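Local coordinates for flagellar motor switch protein FliG (Helicobacter pylori 26695, PDB 5WUJ), which forms part of a switch complex proposed to lie at the base of the flagellar basal body and is required for flagellum synthesis and motility, at residues 13-18 with 59-64; 19-24 with 49-54; 67-70 with 74-77. All blocks are in the same frame, centred on the assembly; numbering follows the deposited sequence.

Contact 1 of 3, residues 13-18 with 59-64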
loop_
_atom_site.group_PDB
_atom_site.type_symbol
_atom_site.label_atom_id
_atom_site.label_comp_id
_atom_site.label_asym_id
_atom_site.label_seq_id
_atom_site.Cartn_x
_atom_site.Cartn_y
_atom_site.Cartn_z
ATOM N N SER B 13 2.598 4.346 11.113
ATOM C CA SER B 13 3.159 3.078 11.567
ATOM C C SER B 13 2.129 1.954 11.494
ATOM O O SER B 13 2.466 0.815 11.153
ATOM C CB SER B 13 3.705 3.243 12.997
ATOM O OG SER B 13 3.618 2.051 13.757
ATOM N N GLU B 14 0.871 2.253 11.815
ATOM C CA GLU B 14 -0.206 1.272 11.652
ATOM C C GLU B 14 -0.431 0.919 10.191
ATOM O O GLU B 14 -0.640 -0.254 9.854
ATOM C CB GLU B 14 -1.496 1.806 12.265
ATOM C CG GLU B 14 -1.286 2.232 13.713
ATOM C CD GLU B 14 -2.566 2.581 14.400
ATOM O OE1 GLU B 14 -3.089 3.696 14.166
ATOM O OE2 GLU B 14 -3.041 1.738 15.182
ATOM N N LYS B 15 -0.409 1.924 9.312
ATOM C CA LYS B 15 -0.531 1.664 7.881
ATOM C C LYS B 15 0.605 0.779 7.392
ATOM O O LYS B 15 0.395 -0.112 6.561
ATOM C CB LYS B 15 -0.537 2.974 7.105
ATOM C CG LYS B 15 -1.686 3.923 7.477
ATOM C CD LYS B 15 -1.894 4.925 6.370
ATOM C CE LYS B 15 -2.920 5.967 6.704
ATOM N NZ LYS B 15 -2.346 7.304 6.405
ATOM N N ILE B 16 1.815 0.998 7.911
ATOM C CA ILE B 16 2.956 0.207 7.453
ATOM C C ILE B 16 2.814 -1.242 7.896
ATOM O O ILE B 16 3.076 -2.163 7.120
ATOM C CB ILE B 16 4.268 0.839 7.948
ATOM C CG1 ILE B 16 4.595 2.093 7.136
ATOM C CG2 ILE B 16 5.406 -0.169 7.904
ATOM C CD1 ILE B 16 5.586 3.046 7.855
ATOM N N ALA B 17 2.370 -1.477 9.137
ATOM C CA ALA B 17 2.142 -2.851 9.579
ATOM C C ALA B 17 1.030 -3.508 8.774
ATOM O O ALA B 17 1.126 -4.693 8.416
ATOM C CB ALA B 17 1.804 -2.881 11.068
ATOM N N ILE B 18 -0.030 -2.753 8.459
ATOM C CA ILE B 18 -1.090 -3.309 7.621
ATOM C C ILE B 18 -0.545 -3.653 6.236
ATOM O O ILE B 18 -0.863 -4.709 5.672
ATOM C CB ILE B 18 -2.293 -2.346 7.556
ATOM C CG1 ILE B 18 -3.148 -2.500 8.820
ATOM C CG2 ILE B 18 -3.153 -2.623 6.338
ATOM C CD1 ILE B 18 -3.906 -1.241 9.202
ATOM N N ALA B 59 -6.808 -2.771 1.559
ATOM C CA ALA B 59 -6.739 -2.395 0.151
ATOM C C ALA B 59 -6.573 -0.894 -0.008
ATOM O O ALA B 59 -5.857 -0.433 -0.903
ATOM C CB ALA B 59 -8.006 -2.862 -0.582
ATOM N N ALA B 60 -7.271 -0.116 0.820
ATOM C CA ALA B 60 -7.105 1.332 0.803
ATOM C C ALA B 60 -5.684 1.731 1.208
ATOM O O ALA B 60 -5.128 2.699 0.671
ATOM C CB ALA B 60 -8.136 1.977 1.729
ATOM N N VAL B 61 -5.082 0.992 2.150
ATOM C CA VAL B 61 -3.691 1.248 2.532
ATOM C C VAL B 61 -2.750 0.941 1.372
ATOM O O VAL B 61 -1.840 1.725 1.068
ATOM C CB VAL B 61 -3.313 0.447 3.797
ATOM C CG1 VAL B 61 -1.770 0.480 4.061
ATOM C CG2 VAL B 61 -4.027 1.015 5.008
ATOM N N LEU B 62 -2.949 -0.201 0.705
ATOM C CA LEU B 62 -2.107 -0.533 -0.442
ATOM C C LEU B 62 -2.215 0.523 -1.531
ATOM O O LEU B 62 -1.212 0.898 -2.151
ATOM C CB LEU B 62 -2.497 -1.894 -1.012
ATOM C CG LEU B 62 -2.177 -3.091 -0.153
ATOM C CD1 LEU B 62 -2.390 -4.372 -0.962
ATOM C CD2 LEU B 62 -0.758 -2.977 0.406
ATOM N N GLU B 63 -3.429 1.008 -1.787
ATOM C CA GLU B 63 -3.593 2.040 -2.804
ATOM C C GLU B 63 -2.826 3.297 -2.424
ATOM O O GLU B 63 -2.265 3.984 -3.290
ATOM C CB GLU B 63 -5.071 2.368 -2.999
ATOM C CG GLU B 63 -5.845 1.337 -3.793
ATOM C CD GLU B 63 -7.147 1.904 -4.334
ATOM O OE1 GLU B 63 -7.513 3.034 -3.923
ATOM O OE2 GLU B 63 -7.791 1.231 -5.173
ATOM N N GLU B 64 -2.818 3.625 -1.134
ATOM C CA GLU B 64 -2.062 4.783 -0.676
ATOM C C GLU B 64 -0.572 4.588 -0.938
ATOM O O GLU B 64 0.102 5.487 -1.457
ATOM C CB GLU B 64 -2.345 5.013 0.808
ATOM C CG GLU B 64 -1.725 6.250 1.407
ATOM C CD GLU B 64 -2.189 6.482 2.844
ATOM O OE1 GLU B 64 -1.418 7.079 3.624
ATOM O OE2 GLU B 64 -3.318 6.063 3.195
#
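Val61 packs against Lys15 and Ile18 where two helices of the all-helical FliG N-terminal domain, 12-23 and 55-71, cross steeply. The axes of the two short segments pass 9.6 Å apart at a crossing angle of -103°, and within them the touching residues are Lys15 and Ile18 on one helix, Val61 and Glu64 on the other. The tight part is apolar. Val61 points its two methyls at the other helix: CG1, anti to its own backbone N (chi1 169°), comes to 3.4 Å from the backbone O of Lys15, while CG2 lies 4.0 Å from Ile18 CG2. The Ile18 and Val61 side chains meet at about a right angle, and Ile18 uses its CG2 branch for the touch. Lys15 adds its CB, 4.1 Å from Val61 CG1, before its chain runs out toward Glu64. Leu10 touches Lys15 and Ile18, and Phe65 packs on Lys15 and Ile16; aromatic side chains of the chain of another protein pack on Ile16 and Leu62.

The outer part is looser and polar, between two partly exposed side chains. Lys15 and Glu64 cross at about a right angle and are joined by a salt bridge. The carboxylate also touches the aliphatic end of the lysine, with Glu64 OE1 3.5 Å from Lys15 CD. Glu64 reaches across because CG leaves anti to the backbone N (chi1 -175°) and the chain beyond it is extended. Lys15 bends only at its last torsion, bringing NZ to 2.9 Å from Glu64 OE1, on the syn lone pair of that oxygen.

Contact 2 of 3, residues 19-24 with 49-54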
loop_
_atom_site.group_PDB
_atom_site.type_symbol
_atom_site.label_atom_id
_atom_site.label_comp_id
_atom_site.label_asym_id
_atom_site.label_seq_id
_atom_site.Cartn_x
_atom_site.Cartn_y
_atom_site.Cartn_z
ATOM N N LEU B 19 0.297 -2.788 5.668
ATOM C CA LEU B 19 0.957 -3.161 4.415
ATOM C C LEU B 19 1.771 -4.440 4.597
ATOM O O LEU B 19 1.675 -5.368 3.783
ATOM C CB LEU B 19 1.841 -2.010 3.914
ATOM C CG LEU B 19 2.625 -2.174 2.604
ATOM C CD1 LEU B 19 2.957 -0.809 2.089
ATOM C CD2 LEU B 19 3.920 -2.959 2.783
ATOM N N LEU B 20 2.569 -4.519 5.678
ATOM C CA LEU B 20 3.438 -5.682 5.860
ATOM C C LEU B 20 2.636 -6.967 6.028
ATOM O O LEU B 20 2.970 -8.001 5.434
ATOM C CB LEU B 20 4.368 -5.468 7.049
ATOM C CG LEU B 20 5.420 -4.410 6.721
ATOM C CD1 LEU B 20 6.215 -4.016 7.961
ATOM C CD2 LEU B 20 6.354 -4.916 5.607
ATOM N N ILE B 21 1.572 -6.921 6.824
ATOM C CA ILE B 21 0.696 -8.081 6.969
ATOM C C ILE B 21 0.271 -8.600 5.599
ATOM O O ILE B 21 0.296 -9.806 5.335
ATOM C CB ILE B 21 -0.530 -7.717 7.833
ATOM C CG1 ILE B 21 -0.153 -7.465 9.299
ATOM C CG2 ILE B 21 -1.627 -8.768 7.683
ATOM C CD1 ILE B 21 -1.258 -6.752 10.119
ATOM N N GLN B 22 -0.117 -7.702 4.699
ATOM C CA GLN B 22 -0.625 -8.155 3.410
ATOM C C GLN B 22 0.478 -8.688 2.493
ATOM O O GLN B 22 0.191 -9.511 1.621
ATOM C CB GLN B 22 -1.378 -7.029 2.723
ATOM C CG GLN B 22 -2.660 -6.624 3.418
ATOM C CD GLN B 22 -3.177 -5.319 2.866
ATOM O OE1 GLN B 22 -2.736 -4.231 3.261
ATOM N NE2 GLN B 22 -4.066 -5.417 1.905
ATOM N N VAL B 23 1.735 -8.239 2.646
ATOM C CA VAL B 23 2.774 -8.790 1.769
ATOM C C VAL B 23 3.284 -10.142 2.250
ATOM O O VAL B 23 3.923 -10.865 1.476
ATOM C CB VAL B 23 3.967 -7.831 1.554
ATOM C CG1 VAL B 23 3.505 -6.534 0.871
ATOM C CG2 VAL B 23 4.711 -7.537 2.850
ATOM N N GLY B 24 2.987 -10.535 3.481
ATOM C CA GLY B 24 3.341 -11.856 3.957
ATOM C C GLY B 24 4.637 -11.862 4.762
ATOM O O GLY B 24 5.431 -10.913 4.752
ATOM N N GLN B 49 -1.223 -6.571 16.585
ATOM C CA GLN B 49 -2.472 -5.952 17.009
ATOM C C GLN B 49 -3.442 -5.731 15.849
ATOM O O GLN B 49 -4.656 -5.724 16.074
ATOM C CB GLN B 49 -2.177 -4.632 17.733
ATOM C CG GLN B 49 -1.706 -4.828 19.175
ATOM C CD GLN B 49 -1.208 -3.546 19.846
ATOM O OE1 GLN B 49 -0.880 -2.561 19.179
ATOM N NE2 GLN B 49 -1.142 -3.565 21.179
ATOM N N LEU B 50 -2.946 -5.553 14.616
ATOM C CA LEU B 50 -3.807 -5.306 13.461
ATOM C C LEU B 50 -4.036 -6.540 12.590
ATOM O O LEU B 50 -4.717 -6.433 11.568
ATOM C CB LEU B 50 -3.243 -4.166 12.607
ATOM C CG LEU B 50 -3.143 -2.847 13.369
ATOM C CD1 LEU B 50 -2.314 -1.841 12.623
ATOM C CD2 LEU B 50 -4.540 -2.298 13.655
ATOM N N ASN B 51 -3.481 -7.695 12.961
ATOM C CA ASN B 51 -3.838 -8.949 12.314
ATOM C C ASN B 51 -5.350 -9.055 12.195
ATOM O O ASN B 51 -6.078 -8.860 13.171
ATOM C CB ASN B 51 -3.304 -10.141 13.119
ATOM C CG ASN B 51 -2.309 -10.987 12.335
ATOM O OD1 ASN B 51 -2.280 -10.957 11.103
ATOM N ND2 ASN B 51 -1.490 -11.755 13.052
ATOM N N GLY B 52 -5.824 -9.351 10.993
ATOM C CA GLY B 52 -7.260 -9.456 10.810
ATOM C C GLY B 52 -7.997 -8.146 10.624
ATOM O O GLY B 52 -9.218 -8.111 10.791
ATOM N N THR B 53 -7.299 -7.065 10.282
ATOM C CA THR B 53 -7.978 -5.860 9.815
ATOM C C THR B 53 -8.846 -6.184 8.598
ATOM O O THR B 53 -8.556 -7.112 7.837
ATOM C CB THR B 53 -6.938 -4.787 9.481
ATOM O OG1 THR B 53 -6.238 -4.423 10.678
ATOM C CG2 THR B 53 -7.570 -3.537 8.856
ATOM N N ASP B 54 -9.949 -5.441 8.448
ATOM C CA ASP B 54 -10.795 -5.547 7.261
ATOM C C ASP B 54 -9.949 -5.494 5.994
ATOM O O ASP B 54 -9.005 -4.704 5.891
ATOM C CB ASP B 54 -11.821 -4.407 7.224
ATOM C CG ASP B 54 -12.958 -4.598 8.216
ATOM O OD1 ASP B 54 -12.994 -5.644 8.901
ATOM O OD2 ASP B 54 -13.811 -3.687 8.315
#
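A type II beta turn from Leu50 to Thr53 leads from helix 37-50 toward helix 55-71 in the FliG N-terminal domain; the contact is where Ile21, near the end of helix 12-23, leans on the start of this turn. Ile21 makes the touch with two branches. Its CD1 methyl sits against the peptide joining the first two turn residues, 3.7 Å from Leu50 C and 3.7 Å from Asn51 N. The same methyl lies 4.1 Å from Leu50 CB, the apolar side-chain contact of the pair. The CG2 branch, anti to the backbone N of Ile21, lies near Asn51 instead, 4.1 Å from its OD1.

The turn has its own bonds. Leu50 O accepts twice from Thr53: from the backbone N at 3.0 Å, which closes the turn, and from OG1 at 2.7 Å. The hydroxyl arrives in the carbonyl plane on a lone pair, with a C=O to donor angle of 131°. Gly52 fills the third turn position with the positive phi (81°) that glycine readily adopts at this place in a type II turn. Ile47 and Ile18 continue the apolar patch, packing on Ile21 and Leu50 respectively, while a bound glycerol, probably from the crystallisation liquor, lies close to Asn51. With no hydrogen bond across the two segments, the helix meets the turn through van der Waals contact and hydrophobic burial, and the turn's hydrogen bonds probably help hold the shape against which Ile21 rests.

Contact 3 of 3, residues 67-70 with 74-77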
loop_
_atom_site.group_PDB
_atom_site.type_symbol
_atom_site.label_atom_id
_atom_site.label_comp_id
_atom_site.label_asym_id
_atom_site.label_seq_id
_atom_site.Cartn_x
_atom_site.Cartn_y
_atom_site.Cartn_z
ATOM N N ALA B 67 0.388 4.752 -4.676
ATOM C CA ALA B 67 0.579 6.104 -5.189
ATOM C C ALA B 67 1.930 6.672 -4.764
ATOM O O ALA B 67 2.587 7.369 -5.544
ATOM C CB ALA B 67 -0.565 6.998 -4.733
ATOM N N ILE B 68 2.370 6.368 -3.541
ATOM C CA ILE B 68 3.685 6.822 -3.074
ATOM C C ILE B 68 4.801 6.237 -3.938
ATOM O O ILE B 68 5.729 6.946 -4.356
ATOM C CB ILE B 68 3.873 6.446 -1.592
ATOM C CG1 ILE B 68 2.956 7.292 -0.707
ATOM C CG2 ILE B 68 5.331 6.576 -1.185
ATOM C CD1 ILE B 68 2.872 6.803 0.719
ATOM N N PHE B 69 4.744 4.929 -4.199
ATOM C CA PHE B 69 5.780 4.292 -4.996
ATOM C C PHE B 69 5.737 4.752 -6.453
ATOM O O PHE B 69 6.788 4.856 -7.097
ATOM C CB PHE B 69 5.642 2.778 -4.894
ATOM C CG PHE B 69 5.888 2.238 -3.515
ATOM C CD1 PHE B 69 6.719 2.900 -2.635
ATOM C CD2 PHE B 69 5.309 1.056 -3.104
ATOM C CE1 PHE B 69 6.952 2.397 -1.363
ATOM C CE2 PHE B 69 5.543 0.546 -1.831
ATOM C CZ PHE B 69 6.373 1.220 -0.961
ATOM N N GLN B 70 4.548 5.027 -6.996
ATOM C CA GLN B 70 4.478 5.559 -8.356
ATOM C C GLN B 70 5.126 6.935 -8.427
ATOM O O GLN B 70 5.945 7.208 -9.314
ATOM C CB GLN B 70 3.025 5.635 -8.834
ATOM C CG GLN B 70 2.400 4.290 -9.145
ATOM C CD GLN B 70 2.744 3.798 -10.540
ATOM O OE1 GLN B 70 3.141 4.575 -11.402
ATOM N NE2 GLN B 70 2.590 2.502 -10.767
ATOM N N TYR B 74 9.642 4.154 -7.355
ATOM C CA TYR B 74 9.987 2.795 -6.941
ATOM C C TYR B 74 9.242 1.774 -7.782
ATOM O O TYR B 74 9.742 0.666 -7.998
ATOM C CB TYR B 74 9.701 2.587 -5.458
ATOM C CG TYR B 74 10.610 3.391 -4.548
ATOM C CD1 TYR B 74 11.893 2.964 -4.250
ATOM C CD2 TYR B 74 10.170 4.572 -3.987
ATOM C CE1 TYR B 74 12.711 3.701 -3.429
ATOM C CE2 TYR B 74 10.969 5.309 -3.166
ATOM C CZ TYR B 74 12.237 4.878 -2.889
ATOM O OH TYR B 74 13.011 5.640 -2.062
ATOM N N ILE B 75 8.060 2.140 -8.273
ATOM C CA ILE B 75 7.260 1.319 -9.174
ATOM C C ILE B 75 7.096 2.091 -10.474
ATOM O O ILE B 75 6.569 3.211 -10.473
ATOM C CB ILE B 75 5.893 0.975 -8.569
ATOM C CG1 ILE B 75 6.077 0.087 -7.344
ATOM C CG2 ILE B 75 5.003 0.267 -9.595
ATOM C CD1 ILE B 75 4.773 -0.228 -6.622
ATOM N N ASN B 76 7.562 1.502 -11.579
ATOM C CA ASN B 76 7.455 2.128 -12.890
ATOM C C ASN B 76 6.618 1.305 -13.862
ATOM O O ASN B 76 6.716 1.502 -15.072
ATOM C CB ASN B 76 8.846 2.387 -13.467
ATOM C CG ASN B 76 9.389 3.748 -13.068
ATOM O OD1 ASN B 76 9.118 4.755 -13.727
ATOM N ND2 ASN B 76 10.154 3.787 -11.974
ATOM N N THR B 77 5.805 0.376 -13.361
ATOM C CA THR B 77 4.837 -0.348 -14.177
ATOM C C THR B 77 3.446 -0.185 -13.569
ATOM O O THR B 77 3.274 0.424 -12.511
ATOM C CB THR B 77 5.208 -1.835 -14.302
ATOM O OG1 THR B 77 5.045 -2.484 -13.034
ATOM C CG2 THR B 77 6.657 -1.986 -14.752
#
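Phe69 O receives the backbone of Tyr74 and Ile75 where the chain folds back after helix 55-71 in the FliG N-terminal domain. Of the hydrogen bonds, the one from Ile75 N to Phe69 O is 3.2 Å long and nearly straight (170° at the hydrogen), although the donor stands above the carbonyl plane. Tyr74 N also reaches Phe69 O, at 3.0 Å, but this bond is weak because it is strongly bent. The third is made by a side chain: Gln70 NE2 gives a hydrogen to Thr77 O at 2.8 Å, with the oxygen close to the plane of the amide. Gln70 starts off away from the loop, and the bend at its second torsion (chi2 -83°) turns the amide back to it.

The van der Waals contacts lie beside these bonds. Ile75 directs its CG1-CD1 branch at Phe69, with CD1 3.6 Å from Phe69 CB and 3.8 Å from its CD2. On its other branch, Ile75 CG2 touches Gln70 NE2 at 3.5 Å. Phe69 and Tyr74 meet obliquely, CD1 of Phe69 being 4.1 Å from CD2 of Tyr74. Side chains of the chain of another protein pack on Phe69, Tyr74 and Ile75, and a basic side chain of that chain is hydrogen-bonded to Thr77 OG1. The returning loop thus lies along the C-terminal end of helix 55-71 and leads into helix 79-91, whose Tyr82 packs on Ala67 and Gln70.

How the contacts relate
Contacts 1 and 2 lie on successive turns of helix 12-23, their centres 9 Å apart, and contact 2 is nested within the loop that contact 1 closes. They touch directly: Leu50 CD1 reaches both Glu14 O, at 3.6 Å, and Ile18 CD1, at 3.8 Å. Between them, contacts 1 and 2 place helix 12-23 against helix 55-71 and against the turn from Leu50 to Thr53. Contact 3 follows in series farther along helix 55-71, its centre about 15 Å from that of contact 1. It is about 21 Å from contact 2, centre to centre, on the opposite side of the chain's centre. Residues of all three also meet the chain of another protein.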